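Side-chain contacts in benzoylformate decarboxylase (Mycobacterium smegmatis, PDB 4Q9D), which belongs to the thiamine pyrophosphate enzyme family and carries a magnesium ion in its C-terminal cofactor-binding domain: residues Ala219-Ala224 with Met240-Asp245; Glu276-Tyr281 with Thr293-Ile298; His303-Ala308 with Ser313-Val318. All coordinates share one frame; numbering follows the deposited sequence.

Contact 1 of 3, residues Ala219-Ala224 with Met240-Asp245; sequences AGIEFA and MSFPED
I221 and A224, one turn apart on helix 217-227 of the central domain, pack against F242 and P243 in the loop that leads from strand 231-233 to strand 249-252. The I221 side chain does most of the work on the helix side. Its CG1 branch lies beside the backbone N (chi1 -73°) and runs on extended, so two successive carbons pass obliquely along the proline ring: I221 CG1 is 3.7 Å from P243 CD, and I221 CD1 is 3.7 Å from P243 CG. The domain is Rossmann-like, a parallel sheet flanked by helices, and here a helix packs against the loop that follows the next strand. F242 enters with CG anti to its backbone N (chi1 -177°), a torsion that carries the ring toward the helix. There A224 CB meets F242 CE1 at 3.7 Å, coming in obliquely, while I221 CG1 touches the same F242 CE1 at 4.1 Å. The ring's own neighbour P243 covers part of one face, with P243 CD 3.3 Å above the plane near the rim. Both A224 and F242 also rest on V231 of strand 231-233. S241 OG ties the loop further in, hydrogen-bonded to G208 O and D212 N.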
loop_
_atom_site.group_PDB
_atom_site.type_symbol
_atom_site.label_atom_id
_atom_site.label_comp_id
_atom_site.label_asym_id
_atom_site.label_seq_id
_atom_site.Cartn_x
_atom_site.Cartn_y
_atom_site.Cartn_z
ATOM N N ALA B 219 -2.511 -25.497 -32.078
ATOM C CA ALA B 219 -1.237 -26.016 -31.605
ATOM C C ALA B 219 -1.452 -26.968 -30.451
ATOM O O ALA B 219 -0.700 -27.925 -30.291
ATOM C CB ALA B 219 -0.281 -24.888 -31.185
ATOM N N GLY B 220 -2.460 -26.715 -29.625
ATOM C CA GLY B 220 -2.720 -27.612 -28.501
ATOM C C GLY B 220 -3.203 -28.973 -29.024
ATOM O O GLY B 220 -2.802 -30.043 -28.555
ATOM N N ILE B 221 -4.080 -28.931 -30.012
ATOM C CA ILE B 221 -4.592 -30.159 -30.631
ATOM C C ILE B 221 -3.467 -30.977 -31.274
ATOM O O ILE B 221 -3.356 -32.186 -31.066
ATOM C CB ILE B 221 -5.627 -29.821 -31.701
ATOM C CG1 ILE B 221 -6.933 -29.365 -31.036
ATOM C CG2 ILE B 221 -5.871 -31.046 -32.637
ATOM C CD1 ILE B 221 -7.882 -28.697 -32.031
ATOM N N GLU B 222 -2.615 -30.299 -32.034
ATOM C CA GLU B 222 -1.501 -30.960 -32.694
ATOM C C GLU B 222 -0.560 -31.623 -31.685
ATOM O O GLU B 222 -0.138 -32.775 -31.861
ATOM C CB GLU B 222 -0.744 -29.960 -33.580
ATOM C CG GLU B 222 0.368 -30.615 -34.397
ATOM C CD GLU B 222 1.184 -29.609 -35.196
ATOM O OE1 GLU B 222 1.171 -28.406 -34.848
ATOM O OE2 GLU B 222 1.843 -30.024 -36.167
ATOM N N PHE B 223 -0.246 -30.919 -30.605
ATOM C CA PHE B 223 0.564 -31.530 -29.557
ATOM C C PHE B 223 -0.160 -32.695 -28.880
ATOM O O PHE B 223 0.424 -33.744 -28.626
ATOM C CB PHE B 223 0.998 -30.505 -28.501
ATOM C CG PHE B 223 1.825 -31.113 -27.396
ATOM C CD1 PHE B 223 3.138 -31.494 -27.623
ATOM C CD2 PHE B 223 1.285 -31.316 -26.144
ATOM C CE1 PHE B 223 3.899 -32.067 -26.609
ATOM C CE2 PHE B 223 2.037 -31.861 -25.135
ATOM C CZ PHE B 223 3.347 -32.256 -25.373
ATOM N N ALA B 224 -1.427 -32.495 -28.551
ATOM C CA ALA B 224 -2.162 -33.505 -27.807
ATOM C C ALA B 224 -2.256 -34.783 -28.644
ATOM O O ALA B 224 -2.136 -35.891 -28.116
ATOM C CB ALA B 224 -3.563 -32.997 -27.453
ATOM N N MET B 240 -12.160 -22.153 -22.555
ATOM C CA MET B 240 -11.914 -23.547 -22.950
ATOM C C MET B 240 -11.018 -23.594 -24.168
ATOM O O MET B 240 -11.257 -22.880 -25.137
ATOM C CB MET B 240 -13.220 -24.269 -23.188
ATOM C CG MET B 240 -13.771 -24.729 -21.837
ATOM S SD MET B 240 -15.226 -25.688 -22.019
ATOM C CE MET B 240 -16.150 -25.420 -20.496
ATOM N N SER B 241 -9.988 -24.435 -24.104
ATOM C CA SER B 241 -8.842 -24.315 -24.995
ATOM C C SER B 241 -8.628 -25.576 -25.841
ATOM O O SER B 241 -7.679 -25.649 -26.619
ATOM C CB SER B 241 -7.576 -24.054 -24.154
ATOM O OG SER B 241 -7.650 -22.832 -23.417
ATOM N N PHE B 242 -9.497 -26.569 -25.686
ATOM C CA PHE B 242 -9.343 -27.849 -26.402
ATOM C C PHE B 242 -10.739 -28.401 -26.693
ATOM O O PHE B 242 -11.582 -28.410 -25.805
ATOM C CB PHE B 242 -8.564 -28.825 -25.513
ATOM C CG PHE B 242 -8.271 -30.176 -26.145
ATOM C CD1 PHE B 242 -7.225 -30.326 -27.056
ATOM C CD2 PHE B 242 -9.012 -31.306 -25.792
ATOM C CE1 PHE B 242 -6.937 -31.567 -27.613
ATOM C CE2 PHE B 242 -8.717 -32.551 -26.346
ATOM C CZ PHE B 242 -7.690 -32.677 -27.261
ATOM N N PRO B 243 -10.972 -28.884 -27.925
ATOM C CA PRO B 243 -12.321 -29.309 -28.356
ATOM C C PRO B 243 -12.884 -30.394 -27.448
ATOM O O PRO B 243 -12.236 -31.408 -27.170
ATOM C CB PRO B 243 -12.113 -29.779 -29.806
ATOM C CG PRO B 243 -10.644 -30.014 -29.950
ATOM C CD PRO B 243 -9.927 -29.180 -28.928
ATOM N N GLU B 244 -14.076 -30.146 -26.920
ATOM C CA GLU B 244 -14.608 -31.030 -25.896
ATOM C C GLU B 244 -15.234 -32.310 -26.493
ATOM O O GLU B 244 -15.638 -33.220 -25.755
ATOM C CB GLU B 244 -15.617 -30.264 -25.033
ATOM C CG GLU B 244 -14.988 -29.282 -24.038
ATOM C CD GLU B 244 -16.013 -28.786 -23.040
ATOM O OE1 GLU B 244 -16.868 -27.949 -23.416
ATOM O OE2 GLU B 244 -15.992 -29.286 -21.902
ATOM N N ASP B 245 -15.335 -32.352 -27.820
ATOM C CA ASP B 245 -15.748 -33.562 -28.545
ATOM C C ASP B 245 -14.549 -34.363 -29.064
ATOM O O ASP B 245 -14.733 -35.317 -29.790
ATOM C CB ASP B 245 -16.664 -33.202 -29.724
ATOM C CG ASP B 245 -15.983 -32.283 -30.732
ATOM O OD1 ASP B 245 -14.889 -31.763 -30.424
ATOM O OD2 ASP B 245 -16.545 -32.049 -31.819
#

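Contact 2 of 3, residues Glu276-Tyr281 with Thr293-Ile298; sequences EVFRYY and TDLLQI
V277 and F278 of the loop after strand 269-273 face L295 and Q297 of strand 294-299, part of the parallel sheet of the Rossmann-like central domain. L295 and Q297 point the same way from the strand, as alternate residues do, and L296 between them turns away, onto helix 187-199. V277 turns CG1 to the leucine and CG2 mainly to the glutamine. CG1 is anti to the backbone N (chi1 175°) and meets the leucine tip to tip, V277 CG1 to L295 CD1 3.9 Å. CG2 is beside the backbone N: V277 CG2 lies 3.5 Å from Q297 CD and almost as near to OE1 and NE2, so a methyl covers the amide group. Q297 is stretched out beyond CG, which delivers its NE2 to R304 O in a hydrogen bond and leaves this buried amide with a polar partner as well as apolar cover.

The peptide bond from V277 to F278 is cis. The phenyl ring comes at L295 from the opposite direction, and its CZ touches L295 CD1 at 3.5 Å, obliquely. V277 CG1 sits over one face of the same ring, 3.9 Å above the plane and toward the rim, so V277, F278 and L295 form one apolar cluster. Beyond it R279 is the centre of an inverse gamma turn, and Y281 OH hydrogen-bonds S29 OG of the second subunit. The loop is also braced internally: R279 grips the E276 carboxylate side-on in a salt bridge, with R279 NE to E276 OE1 2.9 Å and R279 NH2 to E276 OE2 2.8 Å. Both oxygens lie in the guanidinium plane, yet each is approached from well above the carboxylate plane.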
loop_
_atom_site.group_PDB
_atom_site.type_symbol
_atom_site.label_atom_id
_atom_site.label_comp_id
_atom_site.label_asym_id
_atom_site.label_seq_id
_atom_site.Cartn_x
_atom_site.Cartn_y
_atom_site.Cartn_z
ATOM N N GLU B 276 -3.554 -23.260 -13.921
ATOM C CA GLU B 276 -2.967 -23.186 -12.587
ATOM C C GLU B 276 -2.721 -24.590 -12.069
ATOM O O GLU B 276 -3.305 -25.561 -12.553
ATOM C CB GLU B 276 -3.924 -22.423 -11.642
ATOM C CG GLU B 276 -4.130 -21.000 -12.141
ATOM C CD GLU B 276 -5.451 -20.364 -11.780
ATOM O OE1 GLU B 276 -6.225 -20.940 -10.977
ATOM O OE2 GLU B 276 -5.694 -19.250 -12.309
ATOM N N VAL B 277 -1.846 -24.686 -11.084
ATOM C CA VAL B 277 -1.598 -25.926 -10.387
ATOM C C VAL B 277 -2.018 -25.735 -8.942
ATOM O O VAL B 277 -1.220 -25.238 -8.158
ATOM C CB VAL B 277 -0.086 -26.293 -10.445
ATOM C CG1 VAL B 277 0.210 -27.553 -9.596
ATOM C CG2 VAL B 277 0.339 -26.508 -11.873
ATOM N N PHE B 278 -3.273 -26.028 -8.580
ATOM C CA PHE B 278 -4.388 -26.258 -9.484
ATOM C C PHE B 278 -5.495 -25.324 -9.031
ATOM O O PHE B 278 -5.490 -24.864 -7.898
ATOM C CB PHE B 278 -4.944 -27.687 -9.376
ATOM C CG PHE B 278 -4.063 -28.743 -9.984
ATOM C CD1 PHE B 278 -4.097 -28.989 -11.344
ATOM C CD2 PHE B 278 -3.215 -29.498 -9.191
ATOM C CE1 PHE B 278 -3.284 -29.986 -11.915
ATOM C CE2 PHE B 278 -2.388 -30.505 -9.745
ATOM C CZ PHE B 278 -2.432 -30.741 -11.112
ATOM N N ARG B 279 -6.459 -25.065 -9.898
ATOM C CA ARG B 279 -7.562 -24.207 -9.513
ATOM C C ARG B 279 -8.485 -24.957 -8.557
ATOM O O ARG B 279 -9.456 -25.567 -8.993
ATOM C CB ARG B 279 -8.346 -23.778 -10.747
ATOM C CG ARG B 279 -9.451 -22.738 -10.469
ATOM C CD ARG B 279 -9.874 -22.097 -11.777
ATOM N NE ARG B 279 -8.853 -21.171 -12.275
ATOM C CZ ARG B 279 -9.033 -20.348 -13.309
ATOM N NH1 ARG B 279 -10.169 -20.363 -13.995
ATOM N NH2 ARG B 279 -8.064 -19.539 -13.686
ATOM N N TYR B 280 -8.178 -24.916 -7.265
ATOM C CA TYR B 280 -9.001 -25.567 -6.249
ATOM C C TYR B 280 -9.997 -24.566 -5.698
ATOM O O TYR B 280 -9.690 -23.397 -5.604
ATOM C CB TYR B 280 -8.149 -26.015 -5.062
ATOM C CG TYR B 280 -7.023 -27.005 -5.363
ATOM C CD1 TYR B 280 -7.285 -28.296 -5.850
ATOM C CD2 TYR B 280 -5.714 -26.667 -5.087
ATOM C CE1 TYR B 280 -6.242 -29.191 -6.097
ATOM C CE2 TYR B 280 -4.670 -27.549 -5.302
ATOM C CZ TYR B 280 -4.940 -28.814 -5.798
ATOM O OH TYR B 280 -3.890 -29.678 -5.969
ATOM N N TYR B 281 -11.190 -25.066 -5.370
ATOM C CA TYR B 281 -12.282 -24.271 -4.819
ATOM C C TYR B 281 -12.569 -24.708 -3.383
ATOM O O TYR B 281 -11.925 -24.225 -2.452
ATOM C CB TYR B 281 -13.539 -24.414 -5.677
ATOM C CG TYR B 281 -14.581 -23.347 -5.423
ATOM C CD1 TYR B 281 -14.360 -22.339 -4.494
ATOM C CD2 TYR B 281 -15.785 -23.348 -6.115
ATOM C CE1 TYR B 281 -15.309 -21.363 -4.260
ATOM C CE2 TYR B 281 -16.740 -22.375 -5.887
ATOM C CZ TYR B 281 -16.497 -21.385 -4.959
ATOM O OH TYR B 281 -17.445 -20.414 -4.729
ATOM N N THR B 293 3.647 -39.757 -8.988
ATOM C CA THR B 293 3.216 -38.893 -10.088
ATOM C C THR B 293 4.055 -37.628 -10.108
ATOM O O THR B 293 4.060 -36.883 -9.129
ATOM C CB THR B 293 1.733 -38.505 -9.960
ATOM O OG1 THR B 293 0.931 -39.687 -9.923
ATOM C CG2 THR B 293 1.310 -37.648 -11.150
ATOM N N ASP B 294 4.774 -37.384 -11.197
ATOM C CA ASP B 294 5.517 -36.125 -11.339
ATOM C C ASP B 294 4.678 -35.083 -12.080
ATOM O O ASP B 294 3.709 -35.437 -12.771
ATOM C CB ASP B 294 6.830 -36.333 -12.095
ATOM C CG ASP B 294 7.854 -37.149 -11.300
ATOM O OD1 ASP B 294 7.832 -37.132 -10.050
ATOM O OD2 ASP B 294 8.698 -37.796 -11.946
ATOM N N LEU B 295 5.052 -33.809 -11.947
ATOM C CA LEU B 295 4.334 -32.716 -12.638
ATOM C C LEU B 295 5.258 -31.674 -13.296
ATOM O O LEU B 295 6.273 -31.278 -12.727
ATOM C CB LEU B 295 3.333 -32.041 -11.694
ATOM C CG LEU B 295 2.365 -30.971 -12.249
ATOM C CD1 LEU B 295 1.099 -30.930 -11.400
ATOM C CD2 LEU B 295 3.012 -29.575 -12.258
ATOM N N LEU B 296 4.917 -31.289 -14.525
ATOM C CA LEU B 296 5.559 -30.185 -15.230
ATOM C C LEU B 296 4.496 -29.111 -15.452
ATOM O O LEU B 296 3.340 -29.433 -15.756
ATOM C CB LEU B 296 6.076 -30.641 -16.610
ATOM C CG LEU B 296 7.159 -31.728 -16.585
ATOM C CD1 LEU B 296 7.414 -32.238 -18.006
ATOM C CD2 LEU B 296 8.421 -31.181 -15.982
ATOM N N GLN B 297 4.895 -27.847 -15.347
ATOM C CA GLN B 297 3.968 -26.723 -15.529
ATOM C C GLN B 297 4.564 -25.723 -16.509
ATOM O O GLN B 297 5.733 -25.373 -16.407
ATOM C CB GLN B 297 3.676 -26.047 -14.193
ATOM C CG GLN B 297 2.731 -24.830 -14.281
ATOM C CD GLN B 297 2.619 -24.077 -12.947
ATOM O OE1 GLN B 297 3.416 -24.289 -12.029
ATOM N NE2 GLN B 297 1.630 -23.199 -12.842
ATOM N N ILE B 298 3.754 -25.269 -17.463
ATOM C CA ILE B 298 4.202 -24.273 -18.429
ATOM C C ILE B 298 3.161 -23.167 -18.407
ATOM O O ILE B 298 1.994 -23.436 -18.604
ATOM C CB ILE B 298 4.316 -24.860 -19.867
ATOM C CG1 ILE B 298 5.415 -25.939 -19.937
ATOM C CG2 ILE B 298 4.529 -23.770 -20.870
ATOM C CD1 ILE B 298 5.485 -26.630 -21.283
#

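Contact 3 of 3, residues His303-Ala308 with Ser313-Val318; sequences HRSAVA and SLVGDV
S305 of helix 302-307 and S313 of strand 312-315 hold the close end of this contact, where the CA atoms of S305 and S313 come within 6.0 Å, a closeness consistent with two small side chains. S305 CB stands 3.4 Å from S313 OG and 3.6 Å from S313 CB. Both hydroxyls occupy the crowded position between backbone N and carbonyl carbon (chi1 43° in S305, 57° in S313), but they do not bond each other. S305 OG instead hydrogen-bonds P302 O, one turn back, and Q151 OE1 of the third subunit, so this buried hydroxyl serves the subunit boundary as well as the helix.

Contact thins beyond that pair. V315 adds one methyl, V315 CG2 lying 3.9 Å from S305 OG, and after it the chain moves off through G316 toward the next helix, whose N terminus D317 caps through OD2 to I320 N. At the other end the A308 CB bond is directed at the strand, yet A308 CB stays 6.1 Å from S313 CB, packing on Q297 and V277 instead. The looser flank is that of H303 and R304, which do not touch the strand and are partly exposed, with the second subunit packing on both. H303 CE1 sits 4.0 Å above the plane of the R304 guanidinium, toward its rim, and R304 NH2 makes a salt bridge to D110 OD2 of that subunit. Strand 294-299, this short helix and strand 312-315, outermost within this chain though hydrogen-bonded by the third subunit at S313 and V315, make up a beta-alpha-beta unit of the Rossmann-like sheet.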
loop_
_atom_site.group_PDB
_atom_site.type_symbol
_atom_site.label_atom_id
_atom_site.label_comp_id
_atom_site.label_asym_id
_atom_site.label_seq_id
_atom_site.Cartn_x
_atom_site.Cartn_y
_atom_site.Cartn_z
ATOM N N HIS B 303 3.599 -15.631 -11.726
ATOM C CA HIS B 303 2.918 -15.727 -10.461
ATOM C C HIS B 303 2.325 -17.138 -10.293
ATOM O O HIS B 303 2.364 -17.727 -9.196
ATOM C CB HIS B 303 1.798 -14.671 -10.320
ATOM C CG HIS B 303 0.937 -14.913 -9.120
ATOM N ND1 HIS B 303 -0.334 -15.467 -9.203
ATOM C CD2 HIS B 303 1.178 -14.752 -7.795
ATOM C CE1 HIS B 303 -0.833 -15.599 -7.994
ATOM N NE2 HIS B 303 0.063 -15.163 -7.116
ATOM N N ARG B 304 1.757 -17.663 -11.375
ATOM C CA ARG B 304 1.154 -19.006 -11.360
ATOM C C ARG B 304 2.173 -20.134 -11.154
ATOM O O ARG B 304 1.876 -21.124 -10.478
ATOM C CB ARG B 304 0.318 -19.266 -12.619
ATOM C CG ARG B 304 -1.044 -18.599 -12.559
ATOM C CD ARG B 304 -1.641 -18.969 -11.178
ATOM N NE ARG B 304 -2.701 -18.088 -10.711
ATOM C CZ ARG B 304 -3.446 -18.323 -9.629
ATOM N NH1 ARG B 304 -3.289 -19.437 -8.899
ATOM N NH2 ARG B 304 -4.380 -17.449 -9.303
ATOM N N SER B 305 3.370 -19.995 -11.715
ATOM C CA SER B 305 4.415 -20.990 -11.442
ATOM C C SER B 305 4.968 -20.781 -10.036
ATOM O O SER B 305 5.363 -21.735 -9.372
ATOM C CB SER B 305 5.550 -20.906 -12.480
ATOM O OG SER B 305 5.880 -19.550 -12.739
ATOM N N ALA B 306 4.989 -19.527 -9.569
ATOM C CA ALA B 306 5.550 -19.237 -8.243
ATOM C C ALA B 306 4.733 -19.798 -7.091
ATOM O O ALA B 306 5.304 -20.193 -6.071
ATOM C CB ALA B 306 5.730 -17.735 -8.041
ATOM N N VAL B 307 3.400 -19.782 -7.226
ATOM C CA VAL B 307 2.533 -20.240 -6.131
ATOM C C VAL B 307 2.240 -21.753 -6.159
ATOM O O VAL B 307 1.649 -22.258 -5.225
ATOM C CB VAL B 307 1.178 -19.469 -6.057
ATOM C CG1 VAL B 307 1.414 -17.939 -5.855
ATOM C CG2 VAL B 307 0.308 -19.735 -7.318
ATOM N N ALA B 308 2.625 -22.444 -7.236
ATOM C CA ALA B 308 2.324 -23.863 -7.397
ATOM C C ALA B 308 2.939 -24.632 -6.233
ATOM O O ALA B 308 4.091 -24.409 -5.905
ATOM C CB ALA B 308 2.878 -24.376 -8.732
ATOM N N SER B 313 8.485 -26.084 -13.202
ATOM C CA SER B 313 7.760 -25.187 -14.086
ATOM C C SER B 313 8.704 -24.422 -15.004
ATOM O O SER B 313 9.896 -24.297 -14.730
ATOM C CB SER B 313 6.972 -24.168 -13.249
ATOM O OG SER B 313 7.858 -23.460 -12.378
ATOM N N LEU B 314 8.153 -23.886 -16.086
ATOM C CA LEU B 314 8.881 -22.931 -16.887
ATOM C C LEU B 314 7.915 -21.865 -17.385
ATOM O O LEU B 314 6.727 -22.122 -17.532
ATOM C CB LEU B 314 9.621 -23.613 -18.054
ATOM C CG LEU B 314 8.908 -24.162 -19.285
ATOM C CD1 LEU B 314 8.545 -23.056 -20.237
ATOM C CD2 LEU B 314 9.814 -25.193 -20.006
ATOM N N VAL B 315 8.446 -20.679 -17.633
ATOM C CA VAL B 315 7.642 -19.530 -18.050
ATOM C C VAL B 315 7.845 -19.347 -19.527
ATOM O O VAL B 315 8.984 -19.419 -20.016
ATOM C CB VAL B 315 8.089 -18.226 -17.337
ATOM C CG1 VAL B 315 7.333 -17.053 -17.888
ATOM C CG2 VAL B 315 7.913 -18.353 -15.799
ATOM N N GLY B 316 6.746 -19.142 -20.242
ATOM C CA GLY B 316 6.814 -18.861 -21.661
ATOM C C GLY B 316 5.420 -18.852 -22.228
ATOM O O GLY B 316 4.499 -19.415 -21.620
ATOM N N ASP B 317 5.260 -18.221 -23.382
ATOM C CA ASP B 317 3.989 -18.233 -24.093
ATOM C C ASP B 317 3.548 -19.670 -24.374
ATOM O O ASP B 317 4.346 -20.479 -24.835
ATOM C CB ASP B 317 4.143 -17.476 -25.409
ATOM C CG ASP B 317 2.850 -17.405 -26.199
ATOM O OD1 ASP B 317 2.076 -16.422 -25.998
ATOM O OD2 ASP B 317 2.608 -18.325 -27.030
ATOM N N VAL B 318 2.284 -19.999 -24.114
ATOM C CA VAL B 318 1.896 -21.416 -24.163
ATOM C C VAL B 318 1.778 -21.881 -25.607
ATOM O O VAL B 318 1.983 -23.049 -25.916
ATOM C CB VAL B 318 0.605 -21.703 -23.354
ATOM C CG1 VAL B 318 0.868 -21.437 -21.890
ATOM C CG2 VAL B 318 -0.564 -20.841 -23.863
#

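In the fold
From the N terminus the contacts come strictly in series, none nested in or crossing another. Contact 1 closes the chain between helix 217-227 and the loop before strand 249-252, over strands 203-207 and 231-233. Contact 2 closes residues 282-292, bringing the loop after strand 269-273 back onto strand 294-299. Contact 3 closes the shortest span, the turn from helix 302-307 into strand 312-315, the last of the sheet within this chain. Contacts 2 and 3 touch directly, since their strands are neighbours and Q297 O lies 2.9 Å from L314 N, a probable hydrogen bond. Contact 1 stands apart, its centre about 18 Å from that of contact 2 and about 20 Å from that of contact 3.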